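Local coordinates for protein putative mandelate racemase (Bordetella bronchiseptica, PDB 3OZY) that is of unknown function but belongs to the enolase superfamily, carries active-site magnesium and binds the sugar diacid m-xylarate, probably acting on acid sugars, at residues M122-P125 with I126-L130. Sequence-based numbering, arbitrary orientation.
Sequences MNQP and IYQLL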
ATOM      1  N   MET A 122      15.357  20.102  21.812  1.00 11.12           N
ATOM      2  CA  MET A 122      16.662  20.724  21.608  1.00 12.03           C
ATOM      3  C   MET A 122      16.584  22.242  21.473  1.00 13.74           C
ATOM      4  O   MET A 122      17.613  22.921  21.431  1.00 14.74           O
ATOM      5  CB  MET A 122      17.333  20.160  20.350  1.00 12.03           C
ATOM      6  CG  MET A 122      17.632  18.681  20.397  1.00 11.54           C
ATOM      7  SD  MET A 122      18.479  18.180  18.888  1.00 13.33           S
ATOM      8  CE  MET A 122      18.789  16.453  19.239  1.00 13.80           C
ATOM      9  N   ASN A 123      15.366  22.775  21.384  1.00 11.83           N
ATOM     10  CA  ASN A 123      15.157  24.199  21.108  1.00 11.51           C
ATOM     11  C   ASN A 123      15.796  24.651  19.794  1.00 12.58           C
ATOM     12  O   ASN A 123      16.428  25.711  19.723  1.00 13.82           O
ATOM     13  CB  ASN A 123      15.630  25.086  22.272  1.00 14.18           C
ATOM     14  CG  ASN A 123      14.963  26.453  22.264  1.00 20.59           C
ATOM     15  OD1 ASN A 123      13.823  26.591  21.821  1.00 23.73           O
ATOM     16  ND2 ASN A 123      15.671  27.465  22.749  1.00 23.00           N
ATOM     17  N   GLN A 124      15.619  23.842  18.751  1.00 12.30           N
ATOM     18  CA  GLN A 124      16.164  24.139  17.429  1.00 11.92           C
ATOM     19  C   GLN A 124      15.141  23.839  16.339  1.00 10.25           C
ATOM     20  O   GLN A 124      14.420  22.846  16.431  1.00 10.81           O
ATOM     21  CB  GLN A 124      17.407  23.282  17.164  1.00 12.57           C
ATOM     22  CG  GLN A 124      18.599  23.582  18.056  1.00 13.40           C
ATOM     23  CD  GLN A 124      19.244  24.902  17.716  1.00 14.70           C
ATOM     24  OE1 GLN A 124      19.114  25.402  16.603  1.00 17.43           O
ATOM     25  NE2 GLN A 124      19.942  25.484  18.686  1.00 18.41           N
ATOM     26  N   PRO A 125      15.102  24.670  15.283  1.00 11.12           N
ATOM     27  CA  PRO A 125      14.286  24.354  14.104  1.00  9.35           C
ATOM     28  C   PRO A 125      14.792  23.067  13.456  1.00  9.58           C
ATOM     29  O   PRO A 125      15.993  22.802  13.480  1.00 10.43           O
ATOM     30  CB  PRO A 125      14.558  25.524  13.152  1.00 12.41           C
ATOM     31  CG  PRO A 125      15.214  26.575  13.966  1.00 13.33           C
ATOM     32  CD  PRO A 125      15.898  25.894  15.094  1.00 10.85           C
ATOM     33  N   ILE A 126      13.893  22.285  12.877  1.00  8.68           N
ATOM     34  CA  ILE A 126      14.308  21.044  12.236  1.00  9.00           C
ATOM     35  C   ILE A 126      15.405  21.280  11.196  1.00  9.11           C
ATOM     36  O   ILE A 126      16.366  20.511  11.136  1.00  8.79           O
ATOM     37  CB  ILE A 126      13.107  20.288  11.646  1.00  8.26           C
ATOM     38  CG1 ILE A 126      12.281  19.674  12.784  1.00  9.23           C
ATOM     39  CG2 ILE A 126      13.568  19.194  10.694  1.00 10.14           C
ATOM     40  CD1 ILE A 126      10.866  19.266  12.379  1.00 11.71           C
ATOM     41  N   TYR A 127      15.301  22.338  10.392  1.00  8.86           N
ATOM     42  CA  TYR A 127      16.306  22.521   9.346  1.00  7.55           C
ATOM     43  C   TYR A 127      17.714  22.656   9.931  1.00  8.85           C
ATOM     44  O   TYR A 127      18.684  22.296   9.279  1.00  9.29           O
ATOM     45  CB  TYR A 127      15.978  23.684   8.399  1.00  9.00           C
ATOM     46  CG  TYR A 127      16.127  25.068   8.990  1.00  9.60           C
ATOM     47  CD1 TYR A 127      17.373  25.675   9.072  1.00 11.60           C
ATOM     48  CD2 TYR A 127      15.017  25.779   9.439  1.00 10.87           C
ATOM     49  CE1 TYR A 127      17.519  26.947   9.598  1.00 13.72           C
ATOM     50  CE2 TYR A 127      15.154  27.054   9.977  1.00 11.59           C
ATOM     51  CZ  TYR A 127      16.412  27.623  10.052  1.00 13.19           C
ATOM     52  OH  TYR A 127      16.560  28.892  10.574  1.00 17.85           O
ATOM     53  N   GLN A 128      17.838  23.166  11.156  1.00  8.08           N
ATOM     54  CA  GLN A 128      19.164  23.255  11.780  1.00  9.35           C
ATOM     55  C   GLN A 128      19.745  21.885  12.123  1.00  8.44           C
ATOM     56  O   GLN A 128      20.949  21.667  11.989  1.00  9.73           O
ATOM     57  CB  GLN A 128      19.146  24.150  13.027  1.00 11.36           C
ATOM     58  CG  GLN A 128      18.929  25.625  12.719  1.00 11.88           C
ATOM     59  CD  GLN A 128      20.118  26.288  12.028  1.00 11.37           C
ATOM     60  OE1 GLN A 128      21.007  25.626  11.485  1.00 11.86           O
ATOM     61  NE2 GLN A 128      20.128  27.614  12.040  1.00 12.88           N
ATOM     62  N   LEU A 129      18.884  20.965  12.554  0.60  8.89           N
ATOM     63  CA  LEU A 129      19.302  19.597  12.849  0.60 10.12           C
ATOM     64  C   LEU A 129      19.792  18.883  11.593  0.60  8.65           C
ATOM     65  O   LEU A 129      20.671  18.029  11.659  0.60  9.86           O
ATOM     66  CB  LEU A 129      18.143  18.799  13.450  0.60  9.46           C
ATOM     67  CG  LEU A 129      17.364  19.403  14.621  0.60 11.25           C
ATOM     68  CD1 LEU A 129      16.252  18.454  15.073  0.60  9.62           C
ATOM     69  CD2 LEU A 129      18.292  19.735  15.772  0.60 11.02           C
ATOM     70  N   LEU A 130      19.203  19.243  10.455  1.00  8.54           N
ATOM     71  CA  LEU A 130      19.506  18.610   9.169  1.00  8.06           C
ATOM     72  C   LEU A 130      20.723  19.198   8.481  1.00  9.35           C
ATOM     73  O   LEU A 130      20.898  19.039   7.269  1.00 12.45           O
ATOM     74  CB  LEU A 130      18.296  18.730   8.240  1.00  9.65           C
ATOM     75  CG  LEU A 130      16.993  18.193   8.820  1.00 10.08           C
ATOM     76  CD1 LEU A 130      15.869  18.369   7.802  1.00 12.56           C
ATOM     77  CD2 LEU A 130      17.133  16.739   9.243  1.00 11.34           C
TER
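Pro125, at the N-cap position of the short helix 126-129, packs its ring against the side chains of Tyr127 and Gln128. From CB outward, the proline meets the tyrosine first: Pro125 CB lies 3.6 Å from Tyr127 CE2 and close to CD2, approaching the ring obliquely. Pro125 CG is shared, at about 4.0 Å from both Tyr127 CE2 and Gln128 CG, and Pro125 CD lies against the glutamine, 3.9 Å from Gln128 CG, the two side chains running alongside each other. Tyr127 reaches back to the proline because its CG sits between the backbone N and the carbonyl carbon (chi1 71°). The carbonyl of Pro125 starts the helical turn, accepting a 3.0 Å bond from Gln128 N to Pro125 O; the donor stands above the carbonyl plane and the N-H...O angle is a bent 133°. The next residue, Leu129, folds over Met122 and Gln124 in one of its two modelled positions, so that contact is uncertain. Gln124, bent at chi2, brings its OE1 against the aliphatic CB and CG of Gln128, while the two amide planes stand nearly perpendicular (81°).

Residues 122-130 join helix 102-122 to the short helix 126-129 by a tight turn, with a Schellman motif at Asn123. Ile126 packs back on Trp115 of the long helix, whereas Pro125 and Ile126 touch His317 of helix 309-321, whose ND1 pairs with Tyr127 N. Tyr127 OH is hydrogen-bonded to Gln357, and Leu130 extends the apolar surface to Leu288 of helix 284-296. The turn, part of the N-terminal domain family region, thus rests on two helices of the C-terminal beta-alpha barrel, joining the two.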